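Local coordinates for protein serine protease inhibitor 4, isoform B (PDB 4P0F) that probably inhibits serine and cysteine endopeptidases as a serpin, seen here in its cleaved form with the reactive-centre loop inserted into the main sheet, at residues A[206-211]-A[222-227]; A[233-238]-A[359-364]; A[268-273]-A[353-358]. All coordinates share one frame; numbering follows the deposited sequence.

Contact 1: A[206-211]-A[222-227]; sequences ERFRYA and ELPYKD
Phe208 and Leu223 form the tight half of this contact. Methyl CD2 of Leu223 comes down over the face of the Phe208 ring, 3.5 Å from its centroid and 11° off the normal, a well-centred CH-pi contact. Pro224 meets the same ring at its edge, with its CD 4.0 Å from Phe208 CD1. With CG beside the backbone N and opposite the carbonyl carbon (chi1 -69°), the ring is carried toward strand 218-224, where Leu223 meets it, and Leu221 and Leu269 extend the apolar packing around the pair.

The Arg209 side is looser. One direct backbone bond joins the strands here, Glu222 N to Arg209 O at 2.9 Å, while a water replaces its counterpart, accepting from Arg209 N at 3.0 Å and donating to Glu222 O at 2.7 Å. The two charged side chains run alongside each other, yet guanidinium and carboxylate planes are nearly perpendicular (89°). Arg209 NH1 is 3.5 Å from Glu222 OE1, with no N-H aimed at the oxygen.

In this hairpin of serpin sheet B, strands 197-213 and 218-224 are splaying apart. Apolar packing and a shared water thus hold them where direct backbone pairing runs thin, with Arg209 and Glu222 probably adding charge attraction rather than a directed bond.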
# COMPACT_ATOMS: atom_id res chain seq x y z
N GLU A 206 7.52 10.66 25.97
CA GLU A 206 6.12 10.40 26.22
C GLU A 206 5.95 8.93 26.60
O GLU A 206 6.87 8.13 26.40
CB GLU A 206 5.26 10.70 24.98
CG GLU A 206 5.04 12.17 24.63
CD GLU A 206 4.02 12.86 25.51
OE1 GLU A 206 3.38 12.18 26.34
OE2 GLU A 206 3.85 14.09 25.36
N ARG A 207 4.79 8.58 27.15
CA ARG A 207 4.41 7.18 27.27
C ARG A 207 3.88 6.73 25.93
O ARG A 207 2.95 7.34 25.39
CB ARG A 207 3.35 6.97 28.35
CG ARG A 207 3.89 6.92 29.77
CD ARG A 207 2.78 6.70 30.78
NE ARG A 207 2.36 5.30 30.87
CZ ARG A 207 2.94 4.39 31.66
NH1 ARG A 207 3.98 4.71 32.42
NH2 ARG A 207 2.47 3.14 31.68
N PHE A 208 4.49 5.68 25.39
CA PHE A 208 4.05 5.06 24.15
C PHE A 208 3.98 3.57 24.36
O PHE A 208 4.62 3.04 25.26
CB PHE A 208 5.02 5.33 23.00
CG PHE A 208 5.06 6.76 22.53
CD1 PHE A 208 3.95 7.34 21.92
CD2 PHE A 208 6.21 7.50 22.66
CE1 PHE A 208 4.00 8.64 21.46
CE2 PHE A 208 6.27 8.80 22.19
CZ PHE A 208 5.16 9.37 21.60
N ARG A 209 3.19 2.90 23.53
CA ARG A 209 3.22 1.45 23.46
C ARG A 209 4.54 1.00 22.84
O ARG A 209 4.91 1.44 21.76
CB ARG A 209 2.05 0.93 22.64
CG ARG A 209 0.70 1.21 23.26
CD ARG A 209 -0.40 0.54 22.47
NE ARG A 209 -0.31 -0.92 22.54
CZ ARG A 209 -1.04 -1.74 21.80
NH1 ARG A 209 -1.91 -1.24 20.93
NH2 ARG A 209 -0.90 -3.06 21.92
N TYR A 210 5.24 0.12 23.56
CA TYR A 210 6.62 -0.24 23.27
C TYR A 210 6.77 -1.75 23.47
O TYR A 210 6.09 -2.32 24.31
CB TYR A 210 7.60 0.52 24.18
CG TYR A 210 8.95 -0.13 24.30
CD1 TYR A 210 9.19 -1.08 25.28
CD2 TYR A 210 9.98 0.16 23.41
CE1 TYR A 210 10.41 -1.71 25.39
CE2 TYR A 210 11.21 -0.47 23.51
CZ TYR A 210 11.41 -1.41 24.50
OH TYR A 210 12.62 -2.06 24.63
N ALA A 211 7.66 -2.37 22.72
CA ALA A 211 8.04 -3.74 23.02
C ALA A 211 9.49 -4.03 22.68
O ALA A 211 10.02 -3.59 21.67
CB ALA A 211 7.14 -4.74 22.28
N GLU A 222 4.87 2.20 18.91
CA GLU A 222 3.70 2.68 18.19
C GLU A 222 3.39 4.13 18.56
O GLU A 222 3.30 4.47 19.74
CB GLU A 222 2.49 1.81 18.49
CG GLU A 222 1.96 1.11 17.28
CD GLU A 222 0.78 0.22 17.58
OE1 GLU A 222 0.06 0.47 18.59
OE2 GLU A 222 0.58 -0.72 16.81
N LEU A 223 3.23 4.95 17.54
CA LEU A 223 2.90 6.36 17.70
C LEU A 223 1.46 6.58 17.24
O LEU A 223 1.18 6.47 16.04
CB LEU A 223 3.87 7.23 16.91
CG LEU A 223 5.36 7.03 17.18
CD1 LEU A 223 6.20 7.97 16.34
CD2 LEU A 223 5.67 7.22 18.66
N PRO A 224 0.54 6.87 18.17
CA PRO A 224 -0.86 6.99 17.78
C PRO A 224 -1.21 8.34 17.16
O PRO A 224 -0.59 9.35 17.46
CB PRO A 224 -1.60 6.80 19.11
CG PRO A 224 -0.65 7.28 20.14
CD PRO A 224 0.71 6.90 19.63
N TYR A 225 -2.22 8.33 16.28
CA TYR A 225 -2.79 9.56 15.73
C TYR A 225 -4.06 9.92 16.50
O TYR A 225 -4.82 9.04 16.89
CB TYR A 225 -3.11 9.36 14.23
CG TYR A 225 -1.88 9.07 13.43
CD1 TYR A 225 -1.03 10.10 13.04
CD2 TYR A 225 -1.54 7.77 13.09
CE1 TYR A 225 0.12 9.84 12.33
CE2 TYR A 225 -0.38 7.50 12.37
CZ TYR A 225 0.43 8.55 11.99
OH TYR A 225 1.58 8.30 11.29
N LYS A 226 -4.30 11.21 16.71
CA LYS A 226 -5.46 11.62 17.50
C LYS A 226 -6.74 11.35 16.71
O LYS A 226 -6.73 11.28 15.48
CB LYS A 226 -5.37 13.09 17.91
CG LYS A 226 -5.10 14.06 16.78
CD LYS A 226 -4.96 15.49 17.29
CE LYS A 226 -6.29 16.08 17.71
NZ LYS A 226 -6.37 17.54 17.41
N ASP A 227 -7.84 11.17 17.45
CA ASP A 227 -9.16 10.99 16.85
C ASP A 227 -9.19 9.84 15.85
O ASP A 227 -9.82 9.94 14.80
CB ASP A 227 -9.60 12.28 16.15
CG ASP A 227 -9.59 13.47 17.08
OD1 ASP A 227 -9.79 13.28 18.30
OD2 ASP A 227 -9.38 14.60 16.59
O HOH W 1 1.36 4.21 21.60

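Contact 2: A[233-238]-A[359-364]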
# COMPACT_ATOMS: atom_id res chain seq x y z
N LEU A 233 3.62 2.16 13.50
CA LEU A 233 4.48 1.18 14.13
C LEU A 233 5.86 1.28 13.54
O LEU A 233 6.00 1.25 12.32
CB LEU A 233 3.91 -0.23 13.92
CG LEU A 233 4.77 -1.39 14.41
CD1 LEU A 233 4.77 -1.46 15.93
CD2 LEU A 233 4.26 -2.68 13.79
N ILE A 234 6.86 1.42 14.40
CA ILE A 234 8.26 1.44 13.97
C ILE A 234 8.94 0.21 14.53
O ILE A 234 8.84 -0.04 15.73
CB ILE A 234 8.99 2.71 14.46
CG1 ILE A 234 8.26 3.97 13.99
CG2 ILE A 234 10.42 2.74 13.97
CD1 ILE A 234 8.60 5.20 14.77
N VAL A 235 9.61 -0.57 13.68
CA VAL A 235 10.37 -1.72 14.14
C VAL A 235 11.83 -1.46 13.80
O VAL A 235 12.21 -1.32 12.64
CB VAL A 235 9.89 -3.04 13.52
CG1 VAL A 235 10.50 -4.21 14.26
CG2 VAL A 235 8.37 -3.11 13.55
N LEU A 236 12.63 -1.39 14.85
CA LEU A 236 14.01 -0.93 14.80
C LEU A 236 14.97 -2.06 15.15
O LEU A 236 14.95 -2.56 16.28
CB LEU A 236 14.19 0.23 15.79
CG LEU A 236 15.55 0.90 15.85
CD1 LEU A 236 15.87 1.62 14.56
CD2 LEU A 236 15.57 1.89 17.04
N PRO A 237 15.82 -2.48 14.20
CA PRO A 237 16.84 -3.48 14.54
C PRO A 237 17.74 -2.99 15.68
O PRO A 237 17.94 -1.78 15.81
CB PRO A 237 17.65 -3.63 13.25
CG PRO A 237 16.74 -3.16 12.16
CD PRO A 237 15.85 -2.12 12.77
N ASN A 238 18.26 -3.91 16.49
CA ASN A 238 19.15 -3.52 17.59
C ASN A 238 20.53 -3.10 17.10
O ASN A 238 21.26 -2.43 17.82
CB ASN A 238 19.30 -4.66 18.60
CG ASN A 238 18.03 -4.94 19.39
OD1 ASN A 238 17.15 -4.09 19.50
ND2 ASN A 238 17.95 -6.13 19.97
N PRO A 359 18.76 2.23 9.84
CA PRO A 359 17.62 1.77 9.05
C PRO A 359 16.54 1.01 9.83
O PRO A 359 16.85 0.20 10.71
CB PRO A 359 18.27 0.87 7.99
CG PRO A 359 19.60 1.51 7.78
CD PRO A 359 20.04 1.92 9.17
N PHE A 360 15.29 1.29 9.49
CA PHE A 360 14.15 0.71 10.18
C PHE A 360 12.98 0.47 9.23
O PHE A 360 12.98 0.96 8.09
CB PHE A 360 13.70 1.59 11.35
CG PHE A 360 13.27 2.99 10.97
CD1 PHE A 360 11.95 3.27 10.63
CD2 PHE A 360 14.18 4.03 10.98
CE1 PHE A 360 11.57 4.55 10.30
CE2 PHE A 360 13.80 5.32 10.65
CZ PHE A 360 12.49 5.57 10.31
N THR A 361 12.02 -0.32 9.69
CA THR A 361 10.81 -0.56 8.93
C THR A 361 9.65 0.04 9.71
O THR A 361 9.73 0.26 10.92
CB THR A 361 10.60 -2.07 8.63
OG1 THR A 361 9.41 -2.25 7.85
CG2 THR A 361 10.48 -2.85 9.88
N TYR A 362 8.58 0.39 9.00
CA TYR A 362 7.44 1.02 9.63
C TYR A 362 6.15 0.59 8.93
O TYR A 362 6.14 0.19 7.76
CB TYR A 362 7.58 2.56 9.61
CG TYR A 362 7.63 3.15 8.23
CD1 TYR A 362 6.46 3.43 7.53
CD2 TYR A 362 8.84 3.40 7.60
CE1 TYR A 362 6.49 3.95 6.26
CE2 TYR A 362 8.88 3.92 6.32
CZ TYR A 362 7.70 4.19 5.65
OH TYR A 362 7.74 4.70 4.38
N VAL A 363 5.06 0.66 9.69
CA VAL A 363 3.74 0.27 9.23
C VAL A 363 2.72 1.26 9.77
O VAL A 363 2.75 1.60 10.95
CB VAL A 363 3.35 -1.14 9.71
CG1 VAL A 363 2.08 -1.62 8.98
CG2 VAL A 363 4.49 -2.11 9.49
N LEU A 364 1.85 1.76 8.91
CA LEU A 364 0.68 2.52 9.35
C LEU A 364 -0.46 1.53 9.52
O LEU A 364 -0.92 0.92 8.53
CB LEU A 364 0.31 3.62 8.34
CG LEU A 364 1.34 4.74 8.14
CD1 LEU A 364 0.82 5.82 7.20
CD2 LEU A 364 1.70 5.36 9.47
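Leu233 O is held by two neighbouring residues of the opposite strand: Val363 N donates to it at 2.9 Å, lying in the carbonyl plane, and Tyr362 CA approaches to 3.1 Å in a CA-H...O contact. The bond is returned by Leu233 N to Val363 O at 2.8 Å, which makes Leu233 and Val363 a closed hydrogen-bonded pair. Two residues on, Val235 and Thr361 repeat the pattern. Here Val235 N meets Thr361 O almost straight (171°), though tilted from the carbonyl plane. Between them Ile234 and Tyr362 form the non-hydrogen-bonded pair.

This is antiparallel pairing inside sheet B of the serpin fold, between strands 230-237 and 360-366. The second of these follows the reactive loop in the chain, so in the cleaved molecule such bonds probably help keep the C-terminal fragment in place. The face of Leu233, Val235, Thr361 and Val363 turns in part to helix 243-249, whose Leu246 touches Val235. On it, Thr361 CG2 packs 3.7 Å from Val235 CB; with OG1 opposite the backbone N (chi1 -179°), the hydroxyl is left to Gly375 O and Tyr22 OH.

Over the other face the contact is diagonal. Ile234 CG2, rather than the tip of the chain, touches Phe360 CD1 at 3.7 Å, while Leu236 CD1 reaches the CB of Phe360 at 3.9 Å. Phe360 carries its ring between backbone N and carbonyl carbon (chi1 60°), and Pro272 and Phe274 also touch it. Where the next hydrogen-bonded pair would fall, Pro237 faces Pro359. Neither proline nitrogen has a hydrogen to give, and Pro237 CD instead rests 3.3 Å from Pro359 O.

Contact 3: A[268-273]-A[353-358]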
# COMPACT_ATOMS: atom_id res chain seq x y z
N ALA A 268 12.05 7.79 25.53
CA ALA A 268 12.72 8.93 24.92
C ALA A 268 12.92 8.58 23.45
O ALA A 268 13.74 7.72 23.10
CB ALA A 268 14.04 9.23 25.60
N LEU A 269 12.13 9.23 22.61
CA LEU A 269 12.08 8.94 21.19
C LEU A 269 12.88 9.93 20.37
O LEU A 269 12.80 11.14 20.61
CB LEU A 269 10.62 8.95 20.72
CG LEU A 269 10.35 8.90 19.22
CD1 LEU A 269 10.83 7.58 18.62
CD2 LEU A 269 8.86 9.10 18.97
N LYS A 270 13.65 9.43 19.41
CA LYS A 270 14.20 10.28 18.35
C LYS A 270 13.83 9.67 17.01
O LYS A 270 14.08 8.49 16.76
CB LYS A 270 15.72 10.46 18.47
CG LYS A 270 16.14 11.29 19.67
CD LYS A 270 17.65 11.32 19.83
CE LYS A 270 18.13 12.69 20.25
NZ LYS A 270 17.61 13.12 21.58
N LEU A 271 13.23 10.48 16.15
CA LEU A 271 12.71 10.01 14.86
C LEU A 271 13.08 11.00 13.77
O LEU A 271 12.91 12.19 13.96
CB LEU A 271 11.19 9.86 14.93
CG LEU A 271 10.49 9.26 13.71
CD1 LEU A 271 10.87 7.80 13.56
CD2 LEU A 271 9.00 9.41 13.88
N PRO A 272 13.59 10.51 12.63
CA PRO A 272 13.88 11.47 11.55
C PRO A 272 12.62 12.11 10.99
O PRO A 272 11.58 11.46 10.90
CB PRO A 272 14.57 10.61 10.48
CG PRO A 272 14.91 9.31 11.14
CD PRO A 272 13.93 9.13 12.25
N ARG A 273 12.74 13.38 10.63
CA ARG A 273 11.74 14.06 9.83
C ARG A 273 12.04 13.69 8.38
O ARG A 273 13.02 14.17 7.81
CB ARG A 273 11.80 15.58 10.07
CG ARG A 273 10.69 16.39 9.40
CD ARG A 273 10.75 17.88 9.80
NE ARG A 273 11.93 18.54 9.27
CZ ARG A 273 12.61 19.52 9.86
NH1 ARG A 273 12.26 19.97 11.07
NH2 ARG A 273 13.66 20.03 9.24
N GLU A 353 15.31 4.50 25.78
CA GLU A 353 15.67 5.22 24.56
C GLU A 353 15.25 4.43 23.33
O GLU A 353 15.47 3.22 23.23
CB GLU A 353 17.17 5.49 24.53
CG GLU A 353 17.64 6.36 25.68
CD GLU A 353 19.09 6.77 25.55
OE1 GLU A 353 19.83 6.09 24.81
OE2 GLU A 353 19.48 7.76 26.19
N PHE A 354 14.61 5.13 22.39
CA PHE A 354 14.24 4.55 21.12
C PHE A 354 14.66 5.55 20.05
O PHE A 354 13.91 6.47 19.73
CB PHE A 354 12.74 4.27 21.06
CG PHE A 354 12.32 3.41 19.90
CD1 PHE A 354 12.15 3.95 18.65
CD2 PHE A 354 12.09 2.05 20.07
CE1 PHE A 354 11.77 3.17 17.57
CE2 PHE A 354 11.70 1.27 19.00
CZ PHE A 354 11.54 1.82 17.75
N PHE A 355 15.89 5.40 19.56
CA PHE A 355 16.51 6.37 18.67
C PHE A 355 16.58 5.76 17.28
O PHE A 355 17.41 4.88 17.04
CB PHE A 355 17.92 6.76 19.13
CG PHE A 355 17.98 7.50 20.46
CD1 PHE A 355 16.83 7.94 21.10
CD2 PHE A 355 19.21 7.74 21.06
CE1 PHE A 355 16.91 8.62 22.31
CE2 PHE A 355 19.29 8.41 22.27
CZ PHE A 355 18.14 8.85 22.90
N ALA A 356 15.70 6.20 16.39
CA ALA A 356 15.61 5.62 15.05
C ALA A 356 16.65 6.26 14.13
O ALA A 356 16.31 6.96 13.15
CB ALA A 356 14.21 5.79 14.50
N ASP A 357 17.91 6.03 14.47
CA ASP A 357 19.02 6.70 13.80
C ASP A 357 19.81 5.74 12.93
O ASP A 357 21.00 5.95 12.68
CB ASP A 357 19.94 7.38 14.82
CG ASP A 357 20.58 6.40 15.80
OD1 ASP A 357 20.39 5.18 15.68
OD2 ASP A 357 21.30 6.88 16.70
N HIS A 358 19.14 4.67 12.50
CA HIS A 358 19.72 3.75 11.53
C HIS A 358 18.53 3.04 10.89
O HIS A 358 17.40 3.27 11.31
CB HIS A 358 20.72 2.80 12.20
CG HIS A 358 20.15 1.93 13.28
ND1 HIS A 358 20.33 2.18 14.62
CD2 HIS A 358 19.41 0.80 13.21
CE1 HIS A 358 19.73 1.25 15.33
NE2 HIS A 358 19.16 0.39 14.50
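The Phe355 ring lies between the aliphatic parts of two charged side chains. Lys270 CD sits over the centre of one face, 3.7 Å from the centroid, and Glu353 CB lies against the opposite face, shifted toward the rim. At the ring's edge, near its plane, Ala268 O comes within 3.4 Å of Phe355 CE1. Bends late in the Lys270 chain carry NZ to 5.0 Å from the same centroid and 29° off the normal, an off-centre cation-pi contact, so that the methylene packing is the closer of the two; NZ also makes a weak hydrogen bond to Ser203.

On the other side of the sheet Leu269 and Phe354 run alongside each other, Leu269 CD1 3.9 Å from Phe354 CD1. Strand 353-355, which follows the reactive loop in serpin sheet C, lies parallel to 268-272 (2°). Phe354 N bonds to Ala268 O, Lys270 N to Phe354 O at 3.0 Å, and Ala356 N to Lys270 O at 2.8 Å.

An inverse gamma turn centred on Ala356 then ends the strand. The buried Ala356 O has no polar partner in the model and faces Pro272 CD at 3.3 Å. Main-chain bonds therefore carry the pairing, while a partly exposed aromatic-lysine layer covers one side and an apolar one the other.

How the contacts relate
The three contacts illustrate how a serpin joins sheets B and C. Contacts 2 and 3 have centres about 10 Å apart, and the chain passes directly from strand 352-355 to strand 360-366; the turn between them is tied back where His358 NE2 lies 2.8 Å from Pro237 O, a probable hydrogen bond. The centre of contact 1 lies about 14 Å from the centres of both others. Its Leu223 CD2 reaches Leu269 CD2 of contact 3 at 3.7 Å, and Ile234 CD1 of contact 2 meets Leu271 CD1 of contact 3 at 3.7 Å, so apolar side chains of all three share one core. The inserted loop strand 328-341 belongs to none of them.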